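Local atomic coordinates of fatty Acyl-Adenylate Ligase (Escherichia coli, PDB entry 3PBK), a protein that is a fatty acyl-adenylate ligase of the ANL superfamily of AMP-binding enzymes. Residues Q252-L264 / S273-V287. Sequence-based numbering, arbitrary orientation.
Sequences QDFAMRPLQWLKL and SVAPPFGYELCQRRV
Trp261 of helix 260-267 reaches across to Ser273, Ala275 and Tyr280 in a helix-strand-helix unit of the AMP-binding fold, where strand 272-275 lies within the large mixed sheet and runs on into helix 277-285. The two helical segments 260-264 and 277-285 cross nearly perpendicular.

Trp261 NE1 donates a hydrogen bond to Ser273 OG at 3.1 Å, with the acceptor close to the indole plane and an N-H...O angle of 142°. Ser273 OG is also hydrogen-bonded to Val221 O of the adjoining strand.

Among the aromatic contacts, Trp261 CH2 points onto a face of Tyr280 in an edge-to-face pair, planes at 67°, while Ala275 CB meets the same carbon obliquely at 3.6 Å. With CG anti to the backbone N (chi1 170°), the indole extends toward this strand-helix junction. Tyr280 OH is held by Gly304 O. Gly279 O lies at the edges of both the Phe254 and Trp261 rings.

Apolar contacts continue on the other side chains. Pro258 CG abuts Leu282 CD1, which also meets Phe254 CE2 at 3.9 Å, and Leu259 CD1 meets Val287 CG2. The guanidinium of Arg286 turns a face to Pro258 CD. Cys283 SG sits among Pro258, Leu262 and the indole, lying obliquely 3.7 Å from Trp261 CE3.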
loop_
_atom_site.group_PDB
_atom_site.type_symbol
_atom_site.label_atom_id
_atom_site.label_comp_id
_atom_site.label_asym_id
_atom_site.label_seq_id
_atom_site.Cartn_x
_atom_site.Cartn_y
_atom_site.Cartn_z
ATOM N N GLN A 252 -2.851 -6.831 12.504
ATOM C CA GLN A 252 -3.917 -6.709 13.498
ATOM C C GLN A 252 -3.365 -6.348 14.879
ATOM O O GLN A 252 -3.968 -5.557 15.605
ATOM C CB GLN A 252 -4.776 -7.981 13.552
ATOM C CG GLN A 252 -3.982 -9.297 13.456
ATOM C CD GLN A 252 -3.667 -9.765 12.005
ATOM O OE1 GLN A 252 -3.273 -8.971 11.128
ATOM N NE2 GLN A 252 -3.828 -11.076 11.770
ATOM N N ASP A 253 -2.212 -6.910 15.227
ATOM C CA ASP A 253 -1.575 -6.626 16.511
ATOM C C ASP A 253 -1.166 -5.167 16.638
ATOM O O ASP A 253 -1.303 -4.568 17.702
ATOM C CB ASP A 253 -0.357 -7.516 16.725
ATOM C CG ASP A 253 -0.725 -8.957 16.988
ATOM O OD1 ASP A 253 -1.857 -9.211 17.462
ATOM O OD2 ASP A 253 0.129 -9.832 16.730
ATOM N N PHE A 254 -0.643 -4.598 15.559
ATOM C CA PHE A 254 -0.360 -3.171 15.537
ATOM C C PHE A 254 -1.649 -2.369 15.702
ATOM O O PHE A 254 -1.718 -1.459 16.525
ATOM C CB PHE A 254 0.353 -2.764 14.245
ATOM C CG PHE A 254 0.265 -1.295 13.941
ATOM C CD1 PHE A 254 1.127 -0.395 14.547
ATOM C CD2 PHE A 254 -0.686 -0.813 13.053
ATOM C CE1 PHE A 254 1.047 0.964 14.276
ATOM C CE2 PHE A 254 -0.774 0.543 12.773
ATOM C CZ PHE A 254 0.098 1.436 13.384
ATOM N N ALA A 255 -2.669 -2.713 14.923
ATOM C CA ALA A 255 -3.948 -2.005 14.971
ATOM C C ALA A 255 -4.467 -1.858 16.395
ATOM O O ALA A 255 -5.071 -0.845 16.746
ATOM C CB ALA A 255 -4.977 -2.717 14.119
HETATM N N MSE A 256 -4.232 -2.884 17.207
HETATM C CA MSE A 256 -4.736 -2.922 18.576
HETATM C C MSE A 256 -3.779 -2.233 19.559
HETATM O O MSE A 256 -4.219 -1.534 20.471
HETATM C CB MSE A 256 -5.070 -4.369 18.989
HETATM C CG MSE A 256 -6.571 -4.760 18.858
HETATM SE SE MSE A 256 -7.656 -4.026 17.332
HETATM C CE MSE A 256 -7.633 -5.557 16.085
ATOM N N ARG A 257 -2.476 -2.411 19.364
ATOM C CA ARG A 257 -1.499 -1.666 20.150
ATOM C C ARG A 257 -0.447 -0.970 19.268
ATOM O O ARG A 257 0.702 -1.428 19.168
ATOM C CB ARG A 257 -0.814 -2.569 21.173
ATOM C CG ARG A 257 -1.752 -3.416 22.021
ATOM C CD ARG A 257 -0.933 -4.253 23.014
ATOM N NE ARG A 257 -1.577 -5.513 23.394
ATOM C CZ ARG A 257 -1.136 -6.308 24.368
ATOM N NH1 ARG A 257 -0.050 -5.965 25.060
ATOM N NH2 ARG A 257 -1.781 -7.440 24.653
ATOM N N PRO A 258 -0.837 0.150 18.634
ATOM C CA PRO A 258 0.061 0.918 17.772
ATOM C C PRO A 258 1.472 0.999 18.336
ATOM O O PRO A 258 2.416 0.643 17.656
ATOM C CB PRO A 258 -0.579 2.306 17.762
ATOM C CG PRO A 258 -2.020 2.045 17.926
ATOM C CD PRO A 258 -2.159 0.788 18.752
ATOM N N LEU A 259 1.613 1.447 19.573
ATOM C CA LEU A 259 2.933 1.724 20.124
ATOM C C LEU A 259 3.883 0.526 20.124
ATOM O O LEU A 259 5.104 0.674 20.265
ATOM C CB LEU A 259 2.804 2.317 21.525
ATOM C CG LEU A 259 2.624 3.837 21.557
ATOM C CD1 LEU A 259 3.957 4.528 21.278
ATOM C CD2 LEU A 259 1.526 4.328 20.594
ATOM N N GLN A 260 3.338 -0.665 19.951
ATOM C CA GLN A 260 4.199 -1.832 19.889
ATOM C C GLN A 260 5.145 -1.770 18.678
ATOM O O GLN A 260 6.181 -2.431 18.644
ATOM C CB GLN A 260 3.366 -3.114 19.938
ATOM C CG GLN A 260 2.826 -3.400 21.339
ATOM C CD GLN A 260 3.942 -3.512 22.382
ATOM O OE1 GLN A 260 4.548 -4.575 22.548
ATOM N NE2 GLN A 260 4.210 -2.418 23.092
ATOM N N TRP A 261 4.786 -0.943 17.703
ATOM C CA TRP A 261 5.602 -0.708 16.516
ATOM C C TRP A 261 6.851 0.062 16.902
ATOM O O TRP A 261 7.961 -0.329 16.569
ATOM C CB TRP A 261 4.783 0.067 15.474
ATOM C CG TRP A 261 5.540 0.587 14.307
ATOM C CD1 TRP A 261 6.609 0.017 13.715
ATOM C CD2 TRP A 261 5.256 1.780 13.563
ATOM N NE1 TRP A 261 7.031 0.783 12.660
ATOM C CE2 TRP A 261 6.212 1.869 12.545
ATOM C CE3 TRP A 261 4.295 2.785 13.671
ATOM C CZ2 TRP A 261 6.231 2.925 11.632
ATOM C CZ3 TRP A 261 4.317 3.831 12.760
ATOM C CH2 TRP A 261 5.275 3.893 11.756
ATOM N N LEU A 262 6.672 1.155 17.628
ATOM C CA LEU A 262 7.809 1.952 18.049
ATOM C C LEU A 262 8.618 1.165 19.068
ATOM O O LEU A 262 9.847 1.277 19.113
ATOM C CB LEU A 262 7.354 3.288 18.641
ATOM C CG LEU A 262 6.357 4.114 17.828
ATOM C CD1 LEU A 262 6.194 5.487 18.445
ATOM C CD2 LEU A 262 6.803 4.227 16.386
ATOM N N LYS A 263 7.927 0.376 19.889
ATOM C CA LYS A 263 8.605 -0.500 20.830
ATOM C C LYS A 263 9.619 -1.357 20.084
ATOM O O LYS A 263 10.821 -1.315 20.351
ATOM C CB LYS A 263 7.598 -1.408 21.522
ATOM C CG LYS A 263 6.877 -0.786 22.697
ATOM C CD LYS A 263 7.772 -0.702 23.927
ATOM C CE LYS A 263 7.028 -1.177 25.172
ATOM N NZ LYS A 263 5.573 -0.834 25.134
ATOM N N LEU A 264 9.116 -2.130 19.133
ATOM C CA LEU A 264 9.942 -3.050 18.378
ATOM C C LEU A 264 11.168 -2.340 17.809
ATOM O O LEU A 264 12.288 -2.837 17.939
ATOM C CB LEU A 264 9.110 -3.711 17.275
ATOM C CG LEU A 264 9.510 -5.106 16.795
ATOM C CD1 LEU A 264 10.227 -5.022 15.482
ATOM C CD2 LEU A 264 10.371 -5.805 17.819
ATOM N N SER A 273 11.796 1.895 8.539
ATOM C CA SER A 273 10.431 1.413 8.580
ATOM C C SER A 273 9.581 2.367 7.791
ATOM O O SER A 273 9.925 3.539 7.655
ATOM C CB SER A 273 9.924 1.329 10.011
ATOM O OG SER A 273 8.583 0.889 10.020
ATOM N N VAL A 274 8.483 1.870 7.247
ATOM C CA VAL A 274 7.607 2.717 6.462
ATOM C C VAL A 274 6.176 2.314 6.743
ATOM O O VAL A 274 5.883 1.131 6.886
ATOM C CB VAL A 274 7.899 2.611 4.942
ATOM C CG1 VAL A 274 7.017 3.575 4.159
ATOM C CG2 VAL A 274 9.367 2.883 4.649
ATOM N N ALA A 275 5.296 3.304 6.833
ATOM C CA ALA A 275 3.887 3.079 7.106
ATOM C C ALA A 275 3.076 4.123 6.354
ATOM O O ALA A 275 3.629 5.115 5.887
ATOM C CB ALA A 275 3.637 3.192 8.594
ATOM N N PRO A 276 1.759 3.910 6.238
ATOM C CA PRO A 276 0.847 4.920 5.696
ATOM C C PRO A 276 0.634 6.059 6.693
ATOM O O PRO A 276 0.898 5.887 7.881
ATOM C CB PRO A 276 -0.469 4.154 5.534
ATOM C CG PRO A 276 -0.162 2.721 5.827
ATOM C CD PRO A 276 1.042 2.708 6.682
ATOM N N PRO A 277 0.136 7.207 6.224
ATOM C CA PRO A 277 -0.138 8.357 7.079
ATOM C C PRO A 277 -0.805 7.983 8.395
ATOM O O PRO A 277 -0.388 8.478 9.443
ATOM C CB PRO A 277 -1.102 9.171 6.236
ATOM C CG PRO A 277 -0.679 8.912 4.879
ATOM C CD PRO A 277 -0.231 7.479 4.830
ATOM N N PHE A 278 -1.823 7.131 8.352
ATOM C CA PHE A 278 -2.564 6.789 9.567
ATOM C C PHE A 278 -1.751 5.962 10.556
ATOM O O PHE A 278 -2.012 6.010 11.753
ATOM C CB PHE A 278 -3.884 6.069 9.244
ATOM C CG PHE A 278 -3.709 4.642 8.808
ATOM C CD1 PHE A 278 -3.557 3.632 9.749
ATOM C CD2 PHE A 278 -3.698 4.312 7.455
ATOM C CE1 PHE A 278 -3.388 2.313 9.355
ATOM C CE2 PHE A 278 -3.534 2.995 7.045
ATOM C CZ PHE A 278 -3.376 1.990 7.998
ATOM N N GLY A 279 -0.784 5.193 10.073
ATOM C CA GLY A 279 0.048 4.428 10.979
ATOM C C GLY A 279 0.741 5.343 11.968
ATOM O O GLY A 279 0.928 5.005 13.133
ATOM N N TYR A 280 1.123 6.518 11.487
ATOM C CA TYR A 280 1.814 7.502 12.312
ATOM C C TYR A 280 0.831 8.212 13.221
ATOM O O TYR A 280 1.100 8.428 14.400
ATOM C CB TYR A 280 2.564 8.522 11.440
ATOM C CG TYR A 280 3.851 7.989 10.833
ATOM C CD1 TYR A 280 5.039 7.971 11.560
ATOM C CD2 TYR A 280 3.880 7.494 9.528
ATOM C CE1 TYR A 280 6.223 7.477 11.001
ATOM C CE2 TYR A 280 5.065 6.993 8.961
ATOM C CZ TYR A 280 6.226 6.991 9.705
ATOM O OH TYR A 280 7.387 6.504 9.151
ATOM N N GLU A 281 -0.313 8.570 12.664
ATOM C CA GLU A 281 -1.329 9.276 13.422
ATOM C C GLU A 281 -1.880 8.411 14.549
ATOM O O GLU A 281 -1.996 8.869 15.682
ATOM C CB GLU A 281 -2.446 9.737 12.493
ATOM C CG GLU A 281 -3.411 10.701 13.129
ATOM C CD GLU A 281 -4.584 9.988 13.756
ATOM O OE1 GLU A 281 -4.716 8.758 13.537
ATOM O OE2 GLU A 281 -5.373 10.660 14.461
ATOM N N LEU A 282 -2.210 7.161 14.236
ATOM C CA LEU A 282 -2.673 6.210 15.235
ATOM C C LEU A 282 -1.783 6.289 16.467
ATOM O O LEU A 282 -2.270 6.444 17.579
ATOM C CB LEU A 282 -2.631 4.791 14.674
ATOM C CG LEU A 282 -3.851 3.864 14.771
ATOM C CD1 LEU A 282 -3.378 2.448 14.997
ATOM C CD2 LEU A 282 -4.795 4.253 15.875
ATOM N N CYS A 283 -0.474 6.196 16.263
ATOM C CA CYS A 283 0.497 6.232 17.361
ATOM C C CYS A 283 0.389 7.436 18.288
ATOM O O CYS A 283 0.192 7.293 19.494
ATOM C CB CYS A 283 1.920 6.171 16.815
ATOM S SG CYS A 283 2.467 4.511 16.442
ATOM N N GLN A 284 0.555 8.621 17.720
ATOM C CA GLN A 284 0.547 9.846 18.509
ATOM C C GLN A 284 -0.817 10.067 19.169
ATOM O O GLN A 284 -0.918 10.668 20.232
ATOM C CB GLN A 284 0.992 11.034 17.638
ATOM C CG GLN A 284 0.603 12.405 18.152
ATOM C CD GLN A 284 -0.701 12.882 17.549
ATOM O OE1 GLN A 284 -1.062 12.492 16.432
ATOM N NE2 GLN A 284 -1.417 13.724 18.281
ATOM N N ARG A 285 -1.860 9.543 18.544
ATOM C CA ARG A 285 -3.215 9.609 19.093
ATOM C C ARG A 285 -3.384 8.729 20.338
ATOM O O ARG A 285 -4.118 9.073 21.260
ATOM C CB ARG A 285 -4.227 9.176 18.024
ATOM C CG ARG A 285 -5.646 9.697 18.192
ATOM C CD ARG A 285 -6.474 9.396 16.942
ATOM N NE ARG A 285 -7.045 8.052 16.956
ATOM C CZ ARG A 285 -7.302 7.330 15.867
ATOM N NH1 ARG A 285 -7.011 7.815 14.665
ATOM N NH2 ARG A 285 -7.838 6.116 15.979
ATOM N N ARG A 286 -2.699 7.596 20.368
ATOM C CA ARG A 286 -2.945 6.632 21.420
ATOM C C ARG A 286 -1.726 6.350 22.281
ATOM O O ARG A 286 -1.631 5.296 22.909
ATOM C CB ARG A 286 -3.504 5.344 20.822
ATOM C CG ARG A 286 -4.845 5.561 20.142
ATOM C CD ARG A 286 -5.375 4.294 19.514
ATOM N NE ARG A 286 -5.654 3.256 20.498
ATOM C CZ ARG A 286 -6.018 2.021 20.175
ATOM N NH1 ARG A 286 -6.145 1.680 18.897
ATOM N NH2 ARG A 286 -6.250 1.123 21.124
ATOM N N VAL A 287 -0.801 7.301 22.330
ATOM C CA VAL A 287 0.396 7.135 23.147
ATOM C C VAL A 287 0.091 7.480 24.588
ATOM O O VAL A 287 -0.793 8.292 24.865
ATOM C CB VAL A 287 1.544 8.050 22.669
ATOM C CG1 VAL A 287 1.194 9.509 22.918
ATOM C CG2 VAL A 287 2.840 7.693 23.373
#